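Local coordinates for tyrocidine synthetase 3 (Brevibacillus brevis, PDB 2JGP), which probably forms peptide bonds between substrates tethered to carrier domains during nonribosomal synthesis of the antibiotic tyrocidine, at residues 251-256 with 369-374; 226-231 with 357-362; 99-104 with 406-411; 150-155 with 163-168. One frame throughout, in Å; residues are numbered along the deposited sequence. Where two conformers were deposited one is given.

All four contacts lie in the condensation domain, and their chemistry differs with their place in the fold. Contacts 1 and 2 are buried and adjoin, their centres about 8 Å apart: contact 1 is an aromatic cluster with one hydroxyl bond, contact 2 an ion pair with a shared water, and backbone NH groups of Phe371 and Val372 from contact 1 bind Asp226 of contact 2. Contact 3 is a sparse surface contact centred on one serine-glutamate hydrogen bond, yet its Ser100 is hydrogen-bonded to Tyr253 of contact 1. Contact 4, partly buried, is a local hairpin ruled by backbone bonds. Gln163 of contact 4 packs on both Tyr253 and Gln103, tying the hairpin to contacts 1 and 3.

Contact 1: residues 251-256 with 369-374; sequences IQYKDF and GMFVNT
A buried aromatic cluster, Tyr253, Phe256 and Phe371, joins the start of helix 253-263 to the loop leading into strand 373-379 in the interior of the condensation domain. Two edge-to-face pairs share the Phe371 ring. The edge of Tyr253 is turned to one face of Phe371, with ring centroids 5.1 Å apart and planes at 67°; Tyr253 CD1 comes to 3.5 Å from Phe371 CZ. Phe371 in turn sets its own edge on a face of Phe256, its CE2 lying 3.8 Å from Phe256 CG with planes at 55°. Tyr253 and Phe256 both swing CG anti to the backbone N, which carries the two rings off the first helical turn toward the same partner. Packing is close at Gly369 too, whose CA is 3.7 Å from Tyr253 CD1. Around the cluster, Met370 touches helix 101-113 and His222, while Ser100 gives the Tyr253 hydroxyl a second polar partner. The far end of the tyrosine is pinned to the backbone: Tyr253 OH donates to Met370 O at 2.7 Å, tilted 22° from the carbonyl plane.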
loop_
_atom_site.group_PDB
_atom_site.type_symbol
_atom_site.label_atom_id
_atom_site.label_comp_id
_atom_site.label_asym_id
_atom_site.label_seq_id
_atom_site.Cartn_x
_atom_site.Cartn_y
_atom_site.Cartn_z
ATOM N N ILE A 251 3.999 -13.476 -14.669
ATOM C CA ILE A 251 2.674 -12.888 -14.686
ATOM C C ILE A 251 2.791 -11.400 -15.012
ATOM O O ILE A 251 3.726 -10.731 -14.566
ATOM C CB ILE A 251 1.980 -13.096 -13.306
ATOM C CG1 ILE A 251 1.850 -14.594 -12.978
ATOM C CG2 ILE A 251 0.619 -12.447 -13.269
ATOM C CD1 ILE A 251 0.953 -15.372 -13.933
ATOM N N GLN A 252 1.839 -10.899 -15.800
ATOM C CA GLN A 252 1.830 -9.479 -16.165
ATOM C C GLN A 252 0.587 -8.775 -15.643
ATOM O O GLN A 252 -0.343 -9.407 -15.150
ATOM C CB GLN A 252 1.975 -9.302 -17.681
ATOM C CG GLN A 252 3.425 -9.098 -18.132
ATOM C CD GLN A 252 3.955 -7.705 -17.822
ATOM O OE1 GLN A 252 3.238 -6.850 -17.274
ATOM N NE2 GLN A 252 5.224 -7.467 -18.165
ATOM N N TYR A 253 0.582 -7.444 -15.717
ATOM C CA TYR A 253 -0.531 -6.675 -15.161
ATOM C C TYR A 253 -1.870 -7.071 -15.779
ATOM O O TYR A 253 -2.863 -7.190 -15.072
ATOM C CB TYR A 253 -0.323 -5.161 -15.304
ATOM C CG TYR A 253 -1.263 -4.374 -14.422
ATOM C CD1 TYR A 253 -0.977 -4.182 -13.079
ATOM C CD2 TYR A 253 -2.459 -3.855 -14.918
ATOM C CE1 TYR A 253 -1.838 -3.489 -12.253
ATOM C CE2 TYR A 253 -3.322 -3.152 -14.099
ATOM C CZ TYR A 253 -3.008 -2.968 -12.763
ATOM O OH TYR A 253 -3.853 -2.264 -11.938
ATOM N N LYS A 254 -1.903 -7.301 -17.088
ATOM C CA LYS A 254 -3.167 -7.648 -17.752
ATOM C C LYS A 254 -3.749 -8.963 -17.218
ATOM O O LYS A 254 -4.965 -9.137 -17.202
ATOM C CB LYS A 254 -3.010 -7.700 -19.275
ATOM C CG LYS A 254 -2.152 -8.829 -19.827
ATOM C CD LYS A 254 -1.993 -8.642 -21.331
ATOM C CE LYS A 254 -1.401 -9.863 -22.003
ATOM N NZ LYS A 254 -0.001 -10.115 -21.586
ATOM N N ASP A 255 -2.875 -9.865 -16.769
ATOM C CA ASP A 255 -3.303 -11.122 -16.146
ATOM C C ASP A 255 -4.047 -10.828 -14.844
ATOM O O ASP A 255 -5.105 -11.409 -14.570
ATOM C CB ASP A 255 -2.102 -12.036 -15.858
ATOM C CG ASP A 255 -1.331 -12.422 -17.111
ATOM O OD1 ASP A 255 -1.958 -12.654 -18.172
ATOM O OD2 ASP A 255 -0.082 -12.534 -17.024
ATOM N N PHE A 256 -3.485 -9.926 -14.042
ATOM C CA PHE A 256 -4.135 -9.467 -12.819
ATOM C C PHE A 256 -5.468 -8.790 -13.126
ATOM O O PHE A 256 -6.464 -9.070 -12.467
ATOM C CB PHE A 256 -3.218 -8.509 -12.028
ATOM C CG PHE A 256 -3.940 -7.688 -10.992
ATOM C CD1 PHE A 256 -4.362 -8.264 -9.796
ATOM C CD2 PHE A 256 -4.189 -6.340 -11.203
ATOM C CE1 PHE A 256 -5.026 -7.516 -8.850
ATOM C CE2 PHE A 256 -4.849 -5.588 -10.264
ATOM C CZ PHE A 256 -5.272 -6.167 -9.083
ATOM N N GLY A 369 3.082 -1.836 -12.313
ATOM C CA GLY A 369 1.654 -1.581 -12.480
ATOM C C GLY A 369 1.060 -0.944 -11.242
ATOM O O GLY A 369 1.763 -0.716 -10.247
ATOM N N MET A 370 -0.235 -0.670 -11.307
ATOM C CA MET A 370 -0.951 0.002 -10.237
ATOM C C MET A 370 -1.605 -1.034 -9.311
ATOM O O MET A 370 -2.674 -1.567 -9.627
ATOM C CB MET A 370 -2.010 0.931 -10.838
ATOM C CG MET A 370 -2.923 1.584 -9.826
ATOM S SD MET A 370 -2.010 2.425 -8.527
ATOM C CE MET A 370 -3.354 2.812 -7.407
ATOM N N PHE A 371 -0.960 -1.316 -8.180
ATOM C CA PHE A 371 -1.467 -2.309 -7.213
ATOM C C PHE A 371 -1.903 -1.710 -5.876
ATOM O O PHE A 371 -2.786 -2.263 -5.204
ATOM C CB PHE A 371 -0.410 -3.384 -6.954
ATOM C CG PHE A 371 -0.177 -4.300 -8.125
ATOM C CD1 PHE A 371 0.924 -4.125 -8.958
ATOM C CD2 PHE A 371 -1.058 -5.335 -8.395
ATOM C CE1 PHE A 371 1.139 -4.968 -10.039
ATOM C CE2 PHE A 371 -0.851 -6.176 -9.474
ATOM C CZ PHE A 371 0.255 -5.992 -10.298
ATOM N N VAL A 372 -1.296 -0.593 -5.489
ATOM C CA VAL A 372 -1.544 -0.009 -4.178
ATOM C C VAL A 372 -3.045 0.155 -3.922
ATOM O O VAL A 372 -3.782 0.627 -4.779
ATOM C CB VAL A 372 -0.779 1.324 -3.985
ATOM C CG1 VAL A 372 -1.260 2.381 -4.968
ATOM C CG2 VAL A 372 -0.920 1.808 -2.552
ATOM N N ASN A 373 -3.476 -0.305 -2.756
ATOM C CA ASN A 373 -4.880 -0.306 -2.343
ATOM C C ASN A 373 -4.909 0.385 -0.995
ATOM O O ASN A 373 -3.880 0.482 -0.338
ATOM C CB ASN A 373 -5.385 -1.755 -2.216
ATOM C CG ASN A 373 -6.914 -1.868 -2.136
ATOM O OD1 ASN A 373 -7.656 -0.941 -2.479
ATOM N ND2 ASN A 373 -7.387 -3.040 -1.698
ATOM N N THR A 374 -6.068 0.885 -0.587
ATOM C CA THR A 374 -6.215 1.459 0.746
ATOM C C THR A 374 -7.328 0.710 1.460
ATOM O O THR A 374 -8.366 0.387 0.861
ATOM C CB THR A 374 -6.532 2.964 0.710
ATOM O OG1 THR A 374 -5.530 3.650 -0.046
ATOM C CG2 THR A 374 -6.568 3.542 2.126
#

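Contact 2: residues 226-231 with 357-362; sequences DGVSSG and TGRSHA. With SO4 (sulfate ion), chain B.
Val228 lays its CG1 methyl over one face of the Arg359 guanidinium, 3.3 Å from NE, offset toward the rim of the group. The polar partners come at the edge instead. Arg359 NH2 donates to Asp226 OD1 at 3.0 Å, forming a salt bridge; the acceptor lies only 8° out of the guanidinium plane and is met on its syn side, although carboxylate and guanidinium planes are 56° apart. The same Asp226 OD1 caps helix 227-241 by accepting from Ser229 N at 2.9 Å. That double duty follows from chi1 of 64°, which holds the aspartate CG between its own backbone N and carbonyl carbon and folds the carboxylate back over the helix start. One water bridges Asp226 OD2, Thr357 O and Arg359 NE: it donates to the two oxygens, at 2.6 Å from Asp226 OD2, and accepts from Arg359 NE at 2.8 Å. Outside the two segments, Asp226 OD2 also binds the backbone N of Phe371 and of Val372, and Arg359 NH1 binds Ile367 O. Asp226 and Gly227 close the HHxxxDG signature of condensation domains, and Gly227 N donates to O1 of a sulfate, probably from the crystallisation liquor, at 2.9 Å. With both carboxylate oxygens gripped by several donors, the chemistry is consistent with a structural rather than directly chemical part for Asp226, as proposed for the aspartate-arginine pair of this family.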
loop_
_atom_site.group_PDB
_atom_site.type_symbol
_atom_site.label_atom_id
_atom_site.label_comp_id
_atom_site.label_asym_id
_atom_site.label_seq_id
_atom_site.Cartn_x
_atom_site.Cartn_y
_atom_site.Cartn_z
ATOM N N ASP A 226 3.159 2.420 -9.690
ATOM C CA ASP A 226 2.943 2.848 -8.310
ATOM C C ASP A 226 4.292 2.932 -7.588
ATOM O O ASP A 226 5.347 2.707 -8.202
ATOM C CB ASP A 226 1.904 1.967 -7.565
ATOM C CG ASP A 226 2.335 0.525 -7.395
ATOM O OD1 ASP A 226 3.515 0.201 -7.646
ATOM O OD2 ASP A 226 1.471 -0.291 -6.977
ATOM N N GLY A 227 4.258 3.270 -6.301
ATOM C CA GLY A 227 5.465 3.471 -5.513
ATOM C C GLY A 227 6.416 2.297 -5.598
ATOM O O GLY A 227 7.604 2.468 -5.882
ATOM N N VAL A 228 5.890 1.101 -5.364
ATOM C CA VAL A 228 6.687 -0.117 -5.482
ATOM C C VAL A 228 7.231 -0.291 -6.908
ATOM O O VAL A 228 8.390 -0.666 -7.075
ATOM C CB VAL A 228 5.890 -1.368 -5.048
ATOM C CG1 VAL A 228 6.576 -2.645 -5.501
ATOM C CG2 VAL A 228 5.695 -1.376 -3.535
ATOM N N SER A 229 6.411 -0.015 -7.927
ATOM C CA SER A 229 6.861 -0.177 -9.316
ATOM C C SER A 229 8.030 0.760 -9.644
ATOM O O SER A 229 8.972 0.358 -10.327
ATOM C CB SER A 229 5.730 0.049 -10.318
ATOM O OG SER A 229 4.609 -0.772 -10.050
ATOM N N SER A 230 7.974 1.996 -9.147
ATOM C CA SER A 230 9.071 2.953 -9.336
ATOM C C SER A 230 10.376 2.448 -8.734
ATOM O O SER A 230 11.448 2.653 -9.309
ATOM C CB SER A 230 8.718 4.321 -8.743
ATOM O OG SER A 230 7.541 4.824 -9.340
ATOM N N GLY A 231 10.287 1.775 -7.588
ATOM C CA GLY A 231 11.460 1.158 -6.972
ATOM C C GLY A 231 12.038 0.065 -7.853
ATOM O O GLY A 231 13.252 -0.006 -8.050
ATOM N N THR A 357 0.336 -2.713 -0.252
ATOM C CA THR A 357 0.985 -2.812 -1.566
ATOM C C THR A 357 0.034 -3.365 -2.628
ATOM O O THR A 357 0.152 -3.041 -3.808
ATOM C CB THR A 357 2.239 -3.720 -1.527
ATOM O OG1 THR A 357 1.839 -5.074 -1.300
ATOM C CG2 THR A 357 3.206 -3.278 -0.432
ATOM N N GLY A 358 -0.911 -4.199 -2.197
ATOM C CA GLY A 358 -1.829 -4.876 -3.112
ATOM C C GLY A 358 -1.198 -6.076 -3.805
ATOM O O GLY A 358 -1.809 -6.681 -4.695
ATOM N N ARG A 359 0.019 -6.421 -3.391
ATOM C CA ARG A 359 0.813 -7.475 -4.017
ATOM C C ARG A 359 0.829 -8.689 -3.093
ATOM O O ARG A 359 1.867 -9.053 -2.527
ATOM C CB ARG A 359 2.232 -6.969 -4.279
ATOM C CG ARG A 359 2.292 -5.827 -5.284
ATOM C CD ARG A 359 3.544 -5.004 -5.131
ATOM N NE ARG A 359 3.533 -3.842 -6.025
ATOM C CZ ARG A 359 3.925 -3.871 -7.298
ATOM N NH1 ARG A 359 4.387 -4.994 -7.843
ATOM N NH2 ARG A 359 3.894 -2.765 -8.019
ATOM N N SER A 360 -0.338 -9.313 -2.950
ATOM C CA SER A 360 -0.557 -10.325 -1.920
ATOM C C SER A 360 -0.159 -11.730 -2.361
ATOM O O SER A 360 -0.363 -12.694 -1.626
ATOM C CB SER A 360 -2.019 -10.300 -1.483
ATOM O OG SER A 360 -2.880 -10.381 -2.598
ATOM N N HIS A 361 0.418 -11.845 -3.556
ATOM C CA HIS A 361 0.954 -13.114 -4.026
ATOM C C HIS A 361 2.347 -12.871 -4.583
ATOM O O HIS A 361 2.613 -11.816 -5.156
ATOM C CB HIS A 361 0.042 -13.730 -5.097
ATOM C CG HIS A 361 0.393 -15.143 -5.448
ATOM N ND1 HIS A 361 1.356 -15.459 -6.382
ATOM C CD2 HIS A 361 -0.075 -16.323 -4.976
ATOM C CE1 HIS A 361 1.458 -16.773 -6.479
ATOM N NE2 HIS A 361 0.604 -17.321 -5.634
ATOM N N ALA A 362 3.228 -13.851 -4.402
ATOM C CA ALA A 362 4.592 -13.795 -4.926
ATOM C C ALA A 362 4.640 -13.269 -6.362
ATOM O O ALA A 362 5.467 -12.423 -6.687
ATOM C CB ALA A 362 5.235 -15.182 -4.855
HETATM S S SO4 B . 2.077 5.186 -4.431
HETATM O O1 SO4 B . 1.743 4.551 -5.694
HETATM O O2 SO4 B . 0.872 5.710 -3.798
HETATM O O3 SO4 B . 2.690 4.195 -3.552
HETATM O O4 SO4 B . 3.013 6.280 -4.680
HETATM O O HOH W 1 2.163 -1.639 -4.876
#

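Contact 3: residues 99-104 with 406-411; sequences VSSAQK and DYPFEE
Two helix starts meet here: the first turn of helix 101-113, with Ser101, faces Pro408 and Glu410 at the beginning of helix 409-415. The contact is small, burying 159 Å² in total, and one hydrogen bond carries it. Ser101 OG donates to Glu410 OE1 at 3.0 Å, approaching from above the carboxylate plane, 37° out of it. With its OG anti to the backbone N (chi1 -179°), the serine reaches straight across, and the same oxygen rests 3.3 Å from Pro408 CB. The glutamate chain bends at chi2 (83°), which brings the carboxylate across the start of the serine helix, so that Glu410 OE2 comes to 3.8 Å from Ala102 CA. A water extends this side of the contact, donating to Ala102 O at 2.9 Å and, weakly, to Glu410 OE2. Behind the contact the serine helix is anchored by its own cap: Gln103 N donates to Ser100 OG at 3.2 Å, and Ser100 N donates to Gln103 OE1 at 3.0 Å, on a lone pair in the carbonyl plane. Helix 253-263 supports the same turn through Gln260, which accepts from Ser101 N. The reciprocal pair of Ser100 and Gln103 is a capping box, and the arrangement as a whole is a surface bridge between elements about 300 residues apart in the chain, consistent with the two-lobed, chloramphenicol acetyltransferase-like fold of condensation domains.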
loop_
_atom_site.group_PDB
_atom_site.type_symbol
_atom_site.label_atom_id
_atom_site.label_comp_id
_atom_site.label_asym_id
_atom_site.label_seq_id
_atom_site.Cartn_x
_atom_site.Cartn_y
_atom_site.Cartn_z
ATOM N N VAL A 99 -9.397 -2.907 -17.901
ATOM C CA VAL A 99 -8.622 -2.186 -16.900
ATOM C C VAL A 99 -8.946 -2.724 -15.512
ATOM O O VAL A 99 -10.010 -3.299 -15.296
ATOM C CB VAL A 99 -8.888 -0.670 -16.943
ATOM C CG1 VAL A 99 -8.432 -0.099 -18.270
ATOM C CG2 VAL A 99 -10.363 -0.368 -16.695
ATOM N N SER A 100 -8.006 -2.566 -14.584
ATOM C CA SER A 100 -8.287 -2.806 -13.177
ATOM C C SER A 100 -9.225 -1.715 -12.654
ATOM O O SER A 100 -9.401 -0.664 -13.290
ATOM C CB SER A 100 -6.998 -2.817 -12.374
ATOM O OG SER A 100 -6.373 -1.550 -12.417
ATOM N N SER A 101 -9.823 -1.976 -11.498
ATOM C CA SER A 101 -10.702 -1.015 -10.838
ATOM C C SER A 101 -9.989 0.324 -10.621
ATOM O O SER A 101 -10.546 1.380 -10.911
ATOM C CB SER A 101 -11.201 -1.591 -9.506
ATOM O OG SER A 101 -12.080 -0.684 -8.864
ATOM N N ALA A 102 -8.746 0.270 -10.145
ATOM C CA ALA A 102 -7.949 1.481 -9.900
ATOM C C ALA A 102 -7.651 2.255 -11.188
ATOM O O ALA A 102 -7.770 3.475 -11.226
ATOM C CB ALA A 102 -6.655 1.128 -9.180
ATOM N N GLN A 103 -7.269 1.541 -12.241
ATOM C CA GLN A 103 -7.077 2.158 -13.562
ATOM C C GLN A 103 -8.351 2.821 -14.089
ATOM O O GLN A 103 -8.296 3.890 -14.714
ATOM C CB GLN A 103 -6.634 1.112 -14.574
ATOM C CG GLN A 103 -5.184 0.694 -14.492
ATOM C CD GLN A 103 -4.832 -0.321 -15.561
ATOM O OE1 GLN A 103 -5.614 -1.228 -15.850
ATOM N NE2 GLN A 103 -3.662 -0.165 -16.163
ATOM N N LYS A 104 -9.495 2.175 -13.871
ATOM C CA LYS A 104 -10.763 2.706 -14.366
ATOM C C LYS A 104 -11.047 4.081 -13.766
ATOM O O LYS A 104 -11.443 5.004 -14.478
ATOM C CB LYS A 104 -11.918 1.751 -14.064
ATOM C CG LYS A 104 -13.263 2.206 -14.640
ATOM C CD LYS A 104 -14.303 1.119 -14.537
ATOM C CE LYS A 104 -15.607 1.531 -15.177
ATOM N NZ LYS A 104 -16.578 0.412 -15.193
ATOM N N ASP A 406 -9.363 -8.122 -1.112
ATOM C CA ASP A 406 -9.657 -8.234 -2.542
ATOM C C ASP A 406 -11.029 -7.653 -2.891
ATOM O O ASP A 406 -11.811 -8.241 -3.649
ATOM C CB ASP A 406 -9.511 -9.684 -2.998
ATOM C CG ASP A 406 -8.078 -10.170 -2.899
ATOM O OD1 ASP A 406 -7.196 -9.548 -3.521
ATOM O OD2 ASP A 406 -7.826 -11.158 -2.193
ATOM N N TYR A 407 -11.300 -6.488 -2.314
ATOM C CA TYR A 407 -12.456 -5.672 -2.648
ATOM C C TYR A 407 -11.935 -4.255 -2.890
ATOM O O TYR A 407 -11.444 -3.624 -1.964
ATOM C CB TYR A 407 -13.456 -5.695 -1.498
ATOM C CG TYR A 407 -14.738 -4.941 -1.762
ATOM C CD1 TYR A 407 -15.581 -5.305 -2.806
ATOM C CD2 TYR A 407 -15.122 -3.879 -0.948
ATOM C CE1 TYR A 407 -16.762 -4.623 -3.045
ATOM C CE2 TYR A 407 -16.302 -3.193 -1.178
ATOM C CZ TYR A 407 -17.116 -3.564 -2.226
ATOM O OH TYR A 407 -18.289 -2.884 -2.448
ATOM N N PRO A 408 -11.999 -3.768 -4.144
ATOM C CA PRO A 408 -11.510 -2.424 -4.473
ATOM C C PRO A 408 -12.137 -1.317 -3.622
ATOM O O PRO A 408 -13.355 -1.292 -3.442
ATOM C CB PRO A 408 -11.920 -2.254 -5.941
ATOM C CG PRO A 408 -12.013 -3.630 -6.474
ATOM C CD PRO A 408 -12.506 -4.469 -5.336
ATOM N N PHE A 409 -11.306 -0.415 -3.112
ATOM C CA PHE A 409 -11.788 0.740 -2.353
ATOM C C PHE A 409 -12.811 1.539 -3.168
ATOM O O PHE A 409 -13.751 2.091 -2.611
ATOM C CB PHE A 409 -10.623 1.639 -1.912
ATOM C CG PHE A 409 -11.038 2.742 -0.979
ATOM C CD1 PHE A 409 -11.333 2.469 0.349
ATOM C CD2 PHE A 409 -11.166 4.047 -1.434
ATOM C CE1 PHE A 409 -11.732 3.480 1.209
ATOM C CE2 PHE A 409 -11.567 5.070 -0.571
ATOM C CZ PHE A 409 -11.852 4.786 0.743
ATOM N N GLU A 410 -12.631 1.560 -4.491
ATOM C CA GLU A 410 -13.548 2.243 -5.417
ATOM C C GLU A 410 -14.968 1.690 -5.345
ATOM O O GLU A 410 -15.938 2.445 -5.433
ATOM C CB GLU A 410 -13.055 2.121 -6.867
ATOM C CG GLU A 410 -11.738 2.837 -7.168
ATOM C CD GLU A 410 -10.512 2.031 -6.790
ATOM O OE1 GLU A 410 -10.608 0.786 -6.723
ATOM O OE2 GLU A 410 -9.449 2.644 -6.559
ATOM N N GLU A 411 -15.084 0.368 -5.216
ATOM C CA GLU A 411 -16.385 -0.283 -5.093
ATOM C C GLU A 411 -17.054 0.032 -3.759
ATOM O O GLU A 411 -18.263 0.268 -3.709
ATOM C CB GLU A 411 -16.248 -1.801 -5.263
ATOM C CG GLU A 411 -15.888 -2.231 -6.673
ATOM C CD GLU A 411 -16.909 -1.777 -7.694
ATOM O OE1 GLU A 411 -18.124 -1.858 -7.403
ATOM O OE2 GLU A 411 -16.497 -1.338 -8.788
HETATM O O HOH W 2 -7.703 4.662 -8.635
#

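Contact 4: residues 150-155 with 163-168; sequences LRTSFA and QNIHED
Arg151 runs alongside the backbone of His166, at the open end of a beta hairpin. Its CB lies 3.3 Å from His166 O, its CG passes farther off, and its CD returns to 3.5 Å from the same oxygen. A bend at chi3 (-75°) then turns the guanidinium so that Arg151 NH1 donates to His166 O at 3.0 Å, the acceptor 10° out of the guanidinium plane. The other nitrogens look back to the preceding helix 133-146, NE to Ile144 O and NH2, weakly, to Ala145 O. Main-chain bonding continues the register: His166 N donates to Arg151 O, and Ser153 with Asn164 forms an antiparallel hydrogen-bonded pair, Ser153 N to Asn164 O at 2.9 Å and Asn164 N to Ser153 O at 2.7 Å. On the face bearing these two residues, the edge of the His166 ring meets the serine, with Ser153 OG and His166 NE2 2.7 Å apart and hydrogen-bonded; either may donate. The other face carries Thr152, Phe154, Gln163 and Ile165. There Ile165 CD1 packs 3.2 Å from Thr152 OG1, which itself is hydrogen-bonded to Glu148 O, and a water donates to both Thr152 OG1 and Gln163 OE1. Strand 160-165 is the middle one of a three-stranded antiparallel sheet, between 97-98 and 152-157. Gln163 NE2 is held by Pro98 O, and the Thr152-Gln163 face packs against neighbouring helices, Gln163 and Ile165 on helix 253-263 and Phe154 on helix 101-113.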
loop_
_atom_site.group_PDB
_atom_site.type_symbol
_atom_site.label_atom_id
_atom_site.label_comp_id
_atom_site.label_asym_id
_atom_site.label_seq_id
_atom_site.Cartn_x
_atom_site.Cartn_y
_atom_site.Cartn_z
ATOM N N LEU A 150 4.558 -0.418 -19.494
ATOM C CA LEU A 150 5.219 0.672 -20.222
ATOM C C LEU A 150 4.938 0.650 -21.734
ATOM O O LEU A 150 5.426 1.518 -22.474
ATOM C CB LEU A 150 6.734 0.637 -19.975
ATOM C CG LEU A 150 7.168 0.806 -18.515
ATOM C CD1 LEU A 150 8.686 0.857 -18.416
ATOM C CD2 LEU A 150 6.529 2.054 -17.882
ATOM N N ARG A 151 4.181 -0.344 -22.195
ATOM C CA ARG A 151 3.729 -0.404 -23.584
ATOM C C ARG A 151 2.199 -0.417 -23.662
ATOM O O ARG A 151 1.622 -0.824 -24.669
ATOM C CB ARG A 151 4.323 -1.637 -24.269
ATOM C CG ARG A 151 5.835 -1.532 -24.442
ATOM C CD ARG A 151 6.464 -2.789 -25.033
ATOM N NE ARG A 151 6.570 -3.896 -24.069
ATOM C CZ ARG A 151 5.848 -5.015 -24.092
ATOM N NH1 ARG A 151 4.915 -5.221 -25.016
ATOM N NH2 ARG A 151 6.057 -5.942 -23.171
ATOM N N THR A 152 1.553 0.053 -22.598
ATOM C CA THR A 152 0.104 0.046 -22.499
ATOM C C THR A 152 -0.457 1.443 -22.755
ATOM O O THR A 152 0.009 2.417 -22.176
ATOM C CB THR A 152 -0.356 -0.400 -21.107
ATOM O OG1 THR A 152 0.088 -1.737 -20.866
ATOM C CG2 THR A 152 -1.879 -0.343 -20.992
ATOM N N SER A 153 -1.454 1.519 -23.632
ATOM C CA SER A 153 -2.245 2.726 -23.822
ATOM C C SER A 153 -3.676 2.379 -23.457
ATOM O O SER A 153 -3.995 1.210 -23.235
ATOM C CB SER A 153 -2.168 3.206 -25.268
ATOM O OG SER A 153 -2.797 2.299 -26.161
ATOM N N PHE A 154 -4.539 3.382 -23.412
ATOM C CA PHE A 154 -5.937 3.143 -23.063
ATOM C C PHE A 154 -6.842 3.632 -24.172
ATOM O O PHE A 154 -6.540 4.620 -24.844
ATOM C CB PHE A 154 -6.303 3.837 -21.756
ATOM C CG PHE A 154 -5.498 3.375 -20.577
ATOM C CD1 PHE A 154 -5.975 2.380 -19.737
ATOM C CD2 PHE A 154 -4.259 3.930 -20.315
ATOM C CE1 PHE A 154 -5.226 1.956 -18.649
ATOM C CE2 PHE A 154 -3.507 3.518 -19.227
ATOM C CZ PHE A 154 -3.987 2.519 -18.400
ATOM N N ALA A 155 -7.945 2.916 -24.360
ATOM C CA ALA A 155 -8.990 3.305 -25.297
ATOM C C ALA A 155 -10.325 3.009 -24.636
ATOM O O ALA A 155 -10.363 2.350 -23.594
ATOM C CB ALA A 155 -8.846 2.535 -26.596
ATOM N N GLN A 163 -7.294 -1.616 -21.639
ATOM C CA GLN A 163 -5.860 -1.607 -21.863
ATOM C C GLN A 163 -5.554 -2.090 -23.265
ATOM O O GLN A 163 -6.040 -3.140 -23.690
ATOM C CB GLN A 163 -5.156 -2.519 -20.866
ATOM C CG GLN A 163 -5.395 -2.158 -19.429
ATOM C CD GLN A 163 -4.552 -2.985 -18.496
ATOM O OE1 GLN A 163 -3.357 -2.727 -18.334
ATOM N NE2 GLN A 163 -5.162 -4.006 -17.886
ATOM N N ASN A 164 -4.751 -1.309 -23.976
ATOM C CA ASN A 164 -4.288 -1.645 -25.309
ATOM C C ASN A 164 -2.786 -1.880 -25.208
ATOM O O ASN A 164 -2.019 -0.948 -24.981
ATOM C CB ASN A 164 -4.632 -0.506 -26.275
ATOM C CG ASN A 164 -4.407 -0.868 -27.733
ATOM O OD1 ASN A 164 -3.894 -1.936 -28.055
ATOM N ND2 ASN A 164 -4.790 0.043 -28.629
ATOM N N ILE A 165 -2.376 -3.138 -25.334
ATOM C CA ILE A 165 -0.979 -3.522 -25.136
ATOM C C ILE A 165 -0.281 -3.519 -26.484
ATOM O O ILE A 165 -0.717 -4.211 -27.409
ATOM C CB ILE A 165 -0.854 -4.937 -24.516
ATOM C CG1 ILE A 165 -1.779 -5.086 -23.305
ATOM C CG2 ILE A 165 0.588 -5.226 -24.121
ATOM C CD1 ILE A 165 -1.509 -4.133 -22.206
ATOM N N HIS A 166 0.800 -2.748 -26.593
ATOM C CA HIS A 166 1.514 -2.616 -27.855
ATOM C C HIS A 166 2.782 -3.458 -27.898
ATOM O O HIS A 166 3.600 -3.437 -26.983
ATOM C CB HIS A 166 1.835 -1.149 -28.143
ATOM C CG HIS A 166 0.621 -0.282 -28.233
ATOM N ND1 HIS A 166 -0.093 -0.118 -29.402
ATOM C CD2 HIS A 166 -0.016 0.457 -27.296
ATOM C CE1 HIS A 166 -1.112 0.694 -29.181
ATOM N NE2 HIS A 166 -1.088 1.059 -27.910
ATOM N N GLU A 167 2.869 -4.247 -28.961
ATOM C CA GLU A 167 4.069 -4.956 -29.403
ATOM C C GLU A 167 5.380 -4.191 -29.150
ATOM O O GLU A 167 6.233 -4.638 -28.375
ATOM C CB GLU A 167 3.950 -5.275 -30.915
ATOM C CG GLU A 167 2.538 -5.091 -31.572
ATOM C CD GLU A 167 2.051 -3.626 -31.655
ATOM O OE1 GLU A 167 2.855 -2.721 -31.978
ATOM O OE2 GLU A 167 0.850 -3.386 -31.399
ATOM N N ASP A 168 5.525 -3.055 -29.831
ATOM C CA ASP A 168 6.691 -2.176 -29.733
ATOM C C ASP A 168 6.178 -0.746 -29.644
ATOM O O ASP A 168 5.097 -0.453 -30.147
ATOM C CB ASP A 168 7.576 -2.291 -30.977
ATOM C CG ASP A 168 8.226 -3.655 -31.119
ATOM O OD1 ASP A 168 9.049 -4.029 -30.254
ATOM O OD2 ASP A 168 7.924 -4.351 -32.111
HETATM O O HOH W 3 -0.869 -3.601 -19.044
#